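Local structure of carbohydrate kinase, pfkB family (Enterococcus faecalis, 3KTN) at residues L13-P18 against L29-V34; I87-A92 against T104-H109; Q161-F166 against C194-G199. The protein probably phosphorylates a sugar acid such as 2-keto-3-deoxygluconate, as a magnesium-binding member of the PfkB (ribokinase) family. All blocks are in the same frame, centred on the assembly; numbering follows the deposited sequence.

Contact 1 (L13-P18 against L29-V34)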
loop_
_atom_site.group_PDB
_atom_site.type_symbol
_atom_site.label_atom_id
_atom_site.label_comp_id
_atom_site.label_asym_id
_atom_site.label_seq_id
_atom_site.Cartn_x
_atom_site.Cartn_y
_atom_site.Cartn_z
ATOM N N LEU A 13 -12.568 13.538 11.450
ATOM C CA LEU A 13 -11.811 12.484 10.795
ATOM C C LEU A 13 -12.079 12.634 9.305
ATOM O O LEU A 13 -13.229 12.767 8.905
ATOM C CB LEU A 13 -12.317 11.102 11.212
ATOM C CG LEU A 13 -11.873 10.376 12.479
ATOM C CD1 LEU A 13 -11.626 11.340 13.599
ATOM C CD2 LEU A 13 -12.947 9.359 12.852
ATOM N N ARG A 14 -11.027 12.629 8.492
ATOM C CA ARG A 14 -11.201 12.692 7.047
ATOM C C ARG A 14 -10.689 11.380 6.475
ATOM O O ARG A 14 -9.573 10.959 6.778
ATOM C CB ARG A 14 -10.422 13.845 6.413
ATOM C CG ARG A 14 -10.454 13.774 4.883
ATOM C CD ARG A 14 -9.657 14.890 4.213
ATOM N NE ARG A 14 -9.279 14.514 2.852
ATOM C CZ ARG A 14 -8.739 15.344 1.965
ATOM N NH1 ARG A 14 -8.515 16.611 2.290
ATOM N NH2 ARG A 14 -8.416 14.908 0.751
ATOM N N PHE A 15 -11.509 10.735 5.654
ATOM C CA PHE A 15 -11.134 9.473 5.032
ATOM C C PHE A 15 -10.972 9.729 3.538
ATOM O O PHE A 15 -11.877 10.239 2.890
ATOM C CB PHE A 15 -12.220 8.423 5.265
ATOM C CG PHE A 15 -12.395 8.044 6.705
ATOM C CD1 PHE A 15 -11.420 7.303 7.368
ATOM C CD2 PHE A 15 -13.538 8.423 7.401
ATOM C CE1 PHE A 15 -11.581 6.939 8.704
ATOM C CE2 PHE A 15 -13.709 8.064 8.739
ATOM C CZ PHE A 15 -12.726 7.319 9.390
ATOM N N THR A 16 -9.824 9.363 2.990
ATOM C CA THR A 16 -9.578 9.602 1.578
ATOM C C THR A 16 -8.965 8.391 0.903
ATOM O O THR A 16 -7.976 7.831 1.395
ATOM C CB THR A 16 -8.591 10.771 1.384
ATOM O OG1 THR A 16 -8.998 11.876 2.195
ATOM C CG2 THR A 16 -8.522 11.204 -0.104
ATOM N N PRO A 17 -9.552 7.952 -0.218
ATOM C CA PRO A 17 -8.981 6.795 -0.920
ATOM C C PRO A 17 -7.695 7.326 -1.572
ATOM O O PRO A 17 -7.575 8.523 -1.830
ATOM C CB PRO A 17 -10.043 6.454 -1.969
ATOM C CG PRO A 17 -11.324 7.039 -1.405
ATOM C CD PRO A 17 -10.860 8.332 -0.785
ATOM N N PRO A 18 -6.718 6.458 -1.840
ATOM C CA PRO A 18 -5.506 7.002 -2.462
ATOM C C PRO A 18 -5.687 7.465 -3.918
ATOM O O PRO A 18 -6.699 7.164 -4.570
ATOM C CB PRO A 18 -4.495 5.852 -2.326
ATOM C CG PRO A 18 -5.349 4.626 -2.249
ATOM C CD PRO A 18 -6.541 5.052 -1.434
ATOM N N LEU A 29 -7.907 3.373 2.370
ATOM C CA LEU A 29 -8.104 4.759 2.783
ATOM C C LEU A 29 -6.931 5.246 3.608
ATOM O O LEU A 29 -6.175 4.453 4.164
ATOM C CB LEU A 29 -9.352 4.903 3.663
ATOM C CG LEU A 29 -10.766 4.551 3.191
ATOM C CD1 LEU A 29 -11.663 4.486 4.423
ATOM C CD2 LEU A 29 -11.294 5.588 2.193
ATOM N N ARG A 30 -6.780 6.562 3.652
ATOM C CA ARG A 30 -5.799 7.202 4.508
ATOM C C ARG A 30 -6.731 8.076 5.348
ATOM O O ARG A 30 -7.606 8.752 4.805
ATOM C CB ARG A 30 -4.821 8.097 3.744
ATOM C CG ARG A 30 -3.648 7.373 3.082
ATOM C CD ARG A 30 -2.522 8.364 2.672
ATOM N NE ARG A 30 -2.890 9.245 1.564
ATOM C CZ ARG A 30 -2.806 8.916 0.273
ATOM N NH1 ARG A 30 -2.366 7.714 -0.096
ATOM N NH2 ARG A 30 -3.153 9.792 -0.658
HETATM N N MSE A 31 -6.577 8.033 6.663
HETATM C CA MSE A 31 -7.403 8.847 7.545
HETATM C C MSE A 31 -6.552 9.935 8.180
HETATM O O MSE A 31 -5.379 9.724 8.464
HETATM C CB MSE A 31 -8.007 7.986 8.658
HETATM C CG MSE A 31 -8.731 8.791 9.737
HETATM SE SE MSE A 31 -9.199 7.727 11.314
HETATM C CE MSE A 31 -7.593 8.002 12.354
ATOM N N ASN A 32 -7.136 11.104 8.397
ATOM C CA ASN A 32 -6.405 12.176 9.049
ATOM C C ASN A 32 -7.340 12.956 9.957
ATOM O O ASN A 32 -8.561 12.914 9.787
ATOM C CB ASN A 32 -5.769 13.119 8.017
ATOM C CG ASN A 32 -4.742 12.413 7.145
ATOM O OD1 ASN A 32 -5.069 11.878 6.083
ATOM N ND2 ASN A 32 -3.498 12.377 7.610
ATOM N N PHE A 33 -6.759 13.645 10.932
ATOM C CA PHE A 33 -7.531 14.467 11.855
ATOM C C PHE A 33 -7.416 15.879 11.325
ATOM O O PHE A 33 -6.326 16.439 11.258
ATOM C CB PHE A 33 -6.960 14.366 13.270
ATOM C CG PHE A 33 -7.235 13.048 13.929
ATOM C CD1 PHE A 33 -8.427 12.831 14.608
ATOM C CD2 PHE A 33 -6.322 12.002 13.826
ATOM C CE1 PHE A 33 -8.709 11.586 15.177
ATOM C CE2 PHE A 33 -6.592 10.754 14.389
ATOM C CZ PHE A 33 -7.787 10.547 15.065
ATOM N N VAL A 34 -8.548 16.435 10.913
ATOM C CA VAL A 34 -8.587 17.771 10.361
ATOM C C VAL A 34 -9.720 18.566 11.017
ATOM O O VAL A 34 -10.352 18.103 11.975
ATOM C CB VAL A 34 -8.801 17.712 8.815
ATOM C CG1 VAL A 34 -7.665 16.922 8.158
ATOM C CG2 VAL A 34 -10.133 17.042 8.498
HETATM O O HOH W 1 -7.553 11.742 4.789
#
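Two pairs of backbone bonds tie R14 to N32 and T16 to R30, and they define an antiparallel arrangement: the short strand axes run 154° apart and approach to 4.6 Å. R14 N donates to N32 O at 2.8 Å, and T16 N to R30 O at 2.9 Å; each bond is returned by its partner. L13 with F33 and F15 with M31 are the non-hydrogen-bonded pairs.

L13, F15, M31 and F33 make up the apolar face. Selenomethionine M31 has CG anti to its own N (chi1 172°), which lays the chain alongside F15, CG 3.6 Å from F15 CE1. Its SE stands 4.7 Å from the centroid of the F15 ring and 58° off the normal, an oblique Met-aromatic contact, and L13 CG meets the same SE at 3.9 Å. L13 CD1 adjoins CE1 of the F33 ring. Beyond the ring of F15, F15 of the second subunit stacks on it.

Polar groups occupy the other face. The extended R14 chain brings NE to T16 OG1 at 2.7 Å, in the guanidinium plane, while NH1 and NH2 form salt bridges with D316 and D274. A water is hydrogen-bonded to R14 O, T16 OG1 and N32 OD1, bridging the two strands. R30 NH1 passes P18 CB and pairs with E19 of the third subunit.

This is a beta hairpin of the small four-stranded lid sheet found in ribokinase-like sugar kinases, with R14 reaching the magnesium-binding residue D274.

Contact 2 (I87-A92 against T104-H109). With SO4 (sulfate ion), chain B.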
loop_
_atom_site.group_PDB
_atom_site.type_symbol
_atom_site.label_atom_id
_atom_site.label_comp_id
_atom_site.label_asym_id
_atom_site.label_seq_id
_atom_site.Cartn_x
_atom_site.Cartn_y
_atom_site.Cartn_z
ATOM N N ILE A 87 -16.641 11.039 17.117
ATOM C CA ILE A 87 -15.908 12.117 16.465
ATOM C C ILE A 87 -16.549 12.295 15.089
ATOM O O ILE A 87 -16.863 11.310 14.414
ATOM C CB ILE A 87 -14.405 11.794 16.298
ATOM C CG1 ILE A 87 -13.751 11.618 17.670
ATOM C CG2 ILE A 87 -13.711 12.931 15.549
ATOM C CD1 ILE A 87 -12.244 11.374 17.615
ATOM N N GLY A 88 -16.774 13.543 14.689
ATOM C CA GLY A 88 -17.378 13.797 13.390
ATOM C C GLY A 88 -16.427 13.350 12.293
ATOM O O GLY A 88 -15.224 13.258 12.524
ATOM N N SER A 89 -16.948 13.072 11.104
ATOM C CA SER A 89 -16.084 12.631 10.015
ATOM C C SER A 89 -16.694 12.853 8.647
ATOM O O SER A 89 -17.888 13.132 8.518
ATOM C CB SER A 89 -15.780 11.139 10.158
ATOM O OG SER A 89 -16.950 10.365 9.911
ATOM N N PHE A 90 -15.855 12.717 7.626
ATOM C CA PHE A 90 -16.302 12.835 6.248
ATOM C C PHE A 90 -15.352 12.086 5.319
ATOM O O PHE A 90 -14.185 11.854 5.646
ATOM C CB PHE A 90 -16.426 14.311 5.835
ATOM C CG PHE A 90 -15.114 15.046 5.718
ATOM C CD1 PHE A 90 -14.455 15.132 4.491
ATOM C CD2 PHE A 90 -14.580 15.723 6.812
ATOM C CE1 PHE A 90 -13.292 15.884 4.355
ATOM C CE2 PHE A 90 -13.417 16.477 6.687
ATOM C CZ PHE A 90 -12.775 16.559 5.453
ATOM N N PHE A 91 -15.878 11.686 4.172
ATOM C CA PHE A 91 -15.104 10.988 3.166
ATOM C C PHE A 91 -14.831 11.998 2.068
ATOM O O PHE A 91 -15.680 12.845 1.772
ATOM C CB PHE A 91 -15.899 9.814 2.609
ATOM C CG PHE A 91 -16.048 8.680 3.577
ATOM C CD1 PHE A 91 -15.203 7.570 3.511
ATOM C CD2 PHE A 91 -16.993 8.745 4.599
ATOM C CE1 PHE A 91 -15.293 6.545 4.449
ATOM C CE2 PHE A 91 -17.086 7.722 5.544
ATOM C CZ PHE A 91 -16.232 6.621 5.467
ATOM N N ALA A 92 -13.639 11.932 1.486
ATOM C CA ALA A 92 -13.288 12.841 0.407
ATOM C C ALA A 92 -12.717 12.045 -0.758
ATOM O O ALA A 92 -11.625 11.485 -0.666
ATOM C CB ALA A 92 -12.278 13.872 0.901
ATOM N N THR A 104 -18.473 13.548 1.457
ATOM C CA THR A 104 -19.670 12.958 2.054
ATOM C C THR A 104 -19.510 12.957 3.575
ATOM O O THR A 104 -18.654 12.254 4.115
ATOM C CB THR A 104 -19.877 11.517 1.574
ATOM O OG1 THR A 104 -19.875 11.485 0.143
ATOM C CG2 THR A 104 -21.200 10.972 2.087
ATOM N N TYR A 105 -20.337 13.747 4.256
ATOM C CA TYR A 105 -20.291 13.863 5.715
ATOM C C TYR A 105 -21.022 12.746 6.437
ATOM O O TYR A 105 -21.995 12.193 5.929
ATOM C CB TYR A 105 -20.919 15.188 6.167
ATOM C CG TYR A 105 -20.148 16.416 5.770
ATOM C CD1 TYR A 105 -19.043 16.843 6.506
ATOM C CD2 TYR A 105 -20.512 17.147 4.646
ATOM C CE1 TYR A 105 -18.321 17.975 6.125
ATOM C CE2 TYR A 105 -19.799 18.270 4.259
ATOM C CZ TYR A 105 -18.706 18.678 4.998
ATOM O OH TYR A 105 -17.988 19.772 4.574
ATOM N N GLN A 106 -20.538 12.422 7.630
ATOM C CA GLN A 106 -21.168 11.417 8.481
ATOM C C GLN A 106 -21.716 12.236 9.653
ATOM O O GLN A 106 -21.658 13.462 9.609
ATOM C CB GLN A 106 -20.136 10.403 8.963
ATOM C CG GLN A 106 -19.801 9.336 7.934
ATOM C CD GLN A 106 -20.707 8.121 8.035
ATOM O OE1 GLN A 106 -21.836 8.124 7.531
ATOM N NE2 GLN A 106 -20.214 7.068 8.704
ATOM N N ASN A 107 -22.239 11.583 10.687
ATOM C CA ASN A 107 -22.786 12.313 11.827
ATOM C C ASN A 107 -21.765 13.262 12.421
ATOM O O ASN A 107 -20.646 12.873 12.759
ATOM C CB ASN A 107 -23.272 11.366 12.923
ATOM C CG ASN A 107 -23.857 12.114 14.114
ATOM O OD1 ASN A 107 -23.139 12.789 14.853
ATOM N ND2 ASN A 107 -25.170 12.012 14.290
ATOM N N ARG A 108 -22.173 14.512 12.572
ATOM C CA ARG A 108 -21.289 15.530 13.107
ATOM C C ARG A 108 -21.764 16.123 14.437
ATOM O O ARG A 108 -20.953 16.425 15.306
ATOM C CB ARG A 108 -21.155 16.626 12.064
ATOM C CG ARG A 108 -19.897 17.439 12.132
ATOM C CD ARG A 108 -19.769 18.209 10.833
ATOM N NE ARG A 108 -18.724 19.218 10.891
ATOM C CZ ARG A 108 -18.492 20.089 9.919
ATOM N NH1 ARG A 108 -19.236 20.069 8.817
ATOM N NH2 ARG A 108 -17.517 20.971 10.049
ATOM N N HIS A 109 -23.074 16.266 14.609
ATOM C CA HIS A 109 -23.598 16.871 15.832
ATOM C C HIS A 109 -23.529 16.038 17.109
ATOM O O HIS A 109 -23.569 16.595 18.203
ATOM C CB HIS A 109 -25.034 17.370 15.606
ATOM C CG HIS A 109 -26.021 16.288 15.300
ATOM N ND1 HIS A 109 -26.516 15.435 16.264
ATOM C CD2 HIS A 109 -26.625 15.937 14.140
ATOM C CE1 HIS A 109 -27.385 14.607 15.712
ATOM N NE2 HIS A 109 -27.471 14.890 14.423
HETATM S S SO4 B . -17.317 22.584 6.848
HETATM O O1 SO4 B . -18.428 23.284 6.175
HETATM O O2 SO4 B . -16.036 23.067 6.312
HETATM O O3 SO4 B . -17.371 22.846 8.298
HETATM O O4 SO4 B . -17.462 21.138 6.615
HETATM O O HOH W 2 -17.389 7.606 9.565
#
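The beta hairpin of strands 88-93 and 101-105, at one margin of the chain's own four-stranded sheet, which a strand of the fourth subunit continues at T104, brings F90 opposite Y105 and F91 opposite T104. F91 and T104 form the hydrogen-bonded pair: F91 N reaches T104 O at 2.8 Å, and T104 N returns a bond to F91 O. Farther along, Q106 N donates to S89 O at 2.9 Å, extending the pairing past the end of strand 101-105.

F90 CB packs on Y105 CD1 at 3.7 Å; the two rings are oblique, their planes 49° apart. Around S89, OG is turned between its own N and carbonyl carbon (chi1 69°), which sets it 3.3 Å from Q106 CB. A water joins that OG to Q106 NE2, and the same NE2 also donates to I87 O of the second subunit. With CG anti to its carbonyl carbon, Q106 sets CG at the edge of the F91 ring, near its plane; the bend at chi2 then turns the amide.

Y105 and R108 both grasp a sulfate. R108 NH2 donates to O3 at 2.6 Å in a nearly straight bond, NH1 reaches O4 less directly at 3.0 Å (137°), and Y105 OH makes a weak bond to O4. R171 supplies NE as a further donor, while R108 NE is held by a salt bridge to E10. The ion probably comes from the crystallisation liquor, but the convergence of Y105 and R108 on O3 and O4 is consistent with a site that can hold a small oxyanion.

Contact 3 (Q161-F166 against C194-G199)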
loop_
_atom_site.group_PDB
_atom_site.type_symbol
_atom_site.label_atom_id
_atom_site.label_comp_id
_atom_site.label_asym_id
_atom_site.label_seq_id
_atom_site.Cartn_x
_atom_site.Cartn_y
_atom_site.Cartn_z
ATOM N N GLN A 161 -9.734 41.629 26.843
ATOM C CA GLN A 161 -9.061 42.415 25.820
ATOM C C GLN A 161 -8.161 41.549 24.943
ATOM O O GLN A 161 -7.086 41.978 24.518
ATOM C CB GLN A 161 -8.238 43.530 26.470
ATOM C CG GLN A 161 -9.073 44.668 27.031
ATOM C CD GLN A 161 -8.236 45.675 27.792
ATOM O OE1 GLN A 161 -7.749 45.392 28.888
ATOM N NE2 GLN A 161 -8.051 46.854 27.209
ATOM N N LYS A 162 -8.603 40.322 24.683
ATOM C CA LYS A 162 -7.850 39.402 23.838
ATOM C C LYS A 162 -8.346 39.574 22.411
ATOM O O LYS A 162 -9.541 39.771 22.187
ATOM C CB LYS A 162 -8.071 37.952 24.280
ATOM C CG LYS A 162 -7.642 37.656 25.708
ATOM C CD LYS A 162 -6.168 37.957 25.913
ATOM C CE LYS A 162 -5.740 37.658 27.337
ATOM N NZ LYS A 162 -4.284 37.898 27.516
ATOM N N LYS A 163 -7.433 39.503 21.449
ATOM C CA LYS A 163 -7.811 39.647 20.048
ATOM C C LYS A 163 -8.713 38.470 19.666
ATOM O O LYS A 163 -8.450 37.327 20.044
ATOM C CB LYS A 163 -6.560 39.672 19.171
ATOM C CG LYS A 163 -6.768 40.329 17.821
ATOM C CD LYS A 163 -7.118 41.805 17.968
ATOM C CE LYS A 163 -6.016 42.578 18.680
ATOM N NZ LYS A 163 -6.336 44.032 18.771
ATOM N N VAL A 164 -9.781 38.755 18.927
ATOM C CA VAL A 164 -10.730 37.725 18.523
ATOM C C VAL A 164 -10.837 37.588 17.006
ATOM O O VAL A 164 -11.044 38.575 16.297
ATOM C CB VAL A 164 -12.132 38.021 19.105
ATOM C CG1 VAL A 164 -13.105 36.917 18.731
ATOM C CG2 VAL A 164 -12.043 38.160 20.619
ATOM N N CYS A 165 -10.690 36.355 16.520
ATOM C CA CYS A 165 -10.763 36.059 15.091
ATOM C C CYS A 165 -11.952 35.148 14.842
ATOM O O CYS A 165 -12.293 34.321 15.682
ATOM C CB CYS A 165 -9.481 35.379 14.629
ATOM S SG CYS A 165 -8.002 36.287 15.108
ATOM N N PHE A 166 -12.570 35.293 13.680
ATOM C CA PHE A 166 -13.749 34.512 13.347
ATOM C C PHE A 166 -13.839 34.263 11.849
ATOM O O PHE A 166 -13.515 35.141 11.047
ATOM C CB PHE A 166 -14.993 35.271 13.818
ATOM C CG PHE A 166 -16.289 34.618 13.441
ATOM C CD1 PHE A 166 -16.708 33.456 14.071
ATOM C CD2 PHE A 166 -17.105 35.183 12.467
ATOM C CE1 PHE A 166 -17.918 32.863 13.737
ATOM C CE2 PHE A 166 -18.318 34.597 12.123
ATOM C CZ PHE A 166 -18.727 33.438 12.760
ATOM N N CYS A 194 -15.748 40.487 17.477
ATOM C CA CYS A 194 -14.611 40.140 16.627
ATOM C C CYS A 194 -13.738 41.305 16.191
ATOM O O CYS A 194 -14.213 42.426 16.022
ATOM C CB CYS A 194 -15.106 39.403 15.382
ATOM S SG CYS A 194 -16.166 38.000 15.750
ATOM N N ASP A 195 -12.453 41.017 16.002
ATOM C CA ASP A 195 -11.478 42.004 15.558
ATOM C C ASP A 195 -11.038 41.673 14.132
ATOM O O ASP A 195 -10.898 42.562 13.290
ATOM C CB ASP A 195 -10.259 41.999 16.484
ATOM C CG ASP A 195 -10.601 42.406 17.907
ATOM O OD1 ASP A 195 -11.071 43.550 18.100
ATOM O OD2 ASP A 195 -10.403 41.586 18.831
ATOM N N ILE A 196 -10.819 40.387 13.868
ATOM C CA ILE A 196 -10.392 39.929 12.546
ATOM C C ILE A 196 -11.407 38.926 12.022
ATOM O O ILE A 196 -11.695 37.924 12.675
ATOM C CB ILE A 196 -9.001 39.265 12.613
ATOM C CG1 ILE A 196 -7.995 40.247 13.213
ATOM C CG2 ILE A 196 -8.554 38.835 11.218
ATOM C CD1 ILE A 196 -6.608 39.677 13.395
ATOM N N VAL A 197 -11.953 39.197 10.844
ATOM C CA VAL A 197 -12.962 38.320 10.269
ATOM C C VAL A 197 -12.608 37.812 8.874
ATOM O O VAL A 197 -12.140 38.571 8.023
ATOM C CB VAL A 197 -14.323 39.045 10.205
ATOM C CG1 VAL A 197 -15.378 38.133 9.613
ATOM C CG2 VAL A 197 -14.733 39.504 11.604
ATOM N N PHE A 198 -12.842 36.521 8.653
ATOM C CA PHE A 198 -12.576 35.886 7.366
ATOM C C PHE A 198 -13.897 35.549 6.693
ATOM O O PHE A 198 -14.748 34.877 7.272
ATOM C CB PHE A 198 -11.742 34.617 7.569
ATOM C CG PHE A 198 -10.362 34.887 8.094
ATOM C CD1 PHE A 198 -9.385 35.423 7.271
ATOM C CD2 PHE A 198 -10.058 34.659 9.429
ATOM C CE1 PHE A 198 -8.119 35.736 7.772
ATOM C CE2 PHE A 198 -8.797 34.967 9.939
ATOM C CZ PHE A 198 -7.826 35.509 9.109
ATOM N N GLY A 199 -14.069 36.035 5.470
ATOM C CA GLY A 199 -15.298 35.780 4.745
ATOM C C GLY A 199 -15.276 36.438 3.381
ATOM O O GLY A 199 -14.292 37.082 3.014
#
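V164 O accepts two backbone bonds at once: D195 N reaches it at 2.8 Å, tilted from the carbonyl plane, and I196 N at 3.0 Å within that plane. The D195 side chain completes the grip, OD2 accepting from V164 N at 2.9 Å through its anti lone pair. Both polar backbone atoms of V164 are therefore gripped, and the carboxylate does at the strand's entry what a main-chain carbonyl would do farther in. K163 crosses D195 at about a right angle, its CD 3.4 Å from OD2; with the chain bent at chi2 and chi3, NZ stays 4.7 Å from that oxygen, near enough for a probable weak attraction but not a salt bridge. NZ also has a long, weak ion pair with E236.

Beyond this start the pairing is regular and parallel, the short strand axes 9° apart: F166 N donates to I196 O at 2.9 Å, and F198 N to F166 O.

The side chains divide between the faces. C165 SG meets both CB and CD1 of I196. On the opposite face F166 CB lies 3.5 Å from C194 SG, which makes an oblique sulfur-aromatic contact with the ring, while V197 CG1 approaches the ring's edge.

The two strands and helix 177-190 form a beta-alpha-beta crossover, and Y187 of that helix meets the F166 ring edge-to-face. Strands 132-135 and 237-245 flank the pair within the large sheet, and helix 278-291 covers the face bearing C165 and F198.

In the fold
Contacts 1 and 2 are neighbours in the four-stranded sheet, their centres about 11 Å apart, and strands 12-16 and 88-93 join them: L13 N lies 2.9 Å from G88 O and F15 O lies 2.8 Å from A92 N, both probable hydrogen bonds. Both also touch the second subunit. The nearest side-chain atom of R14 in contact 1 is about 6 Å from the bound magnesium ion, against about 10 Å for that of F90 in contact 2. Contact 3 belongs to the large nine-stranded sheet across the chain's centre; its centre is about 30 Å from that of contact 1 and about 27 Å from that of contact 2, far from the metal-binding residues.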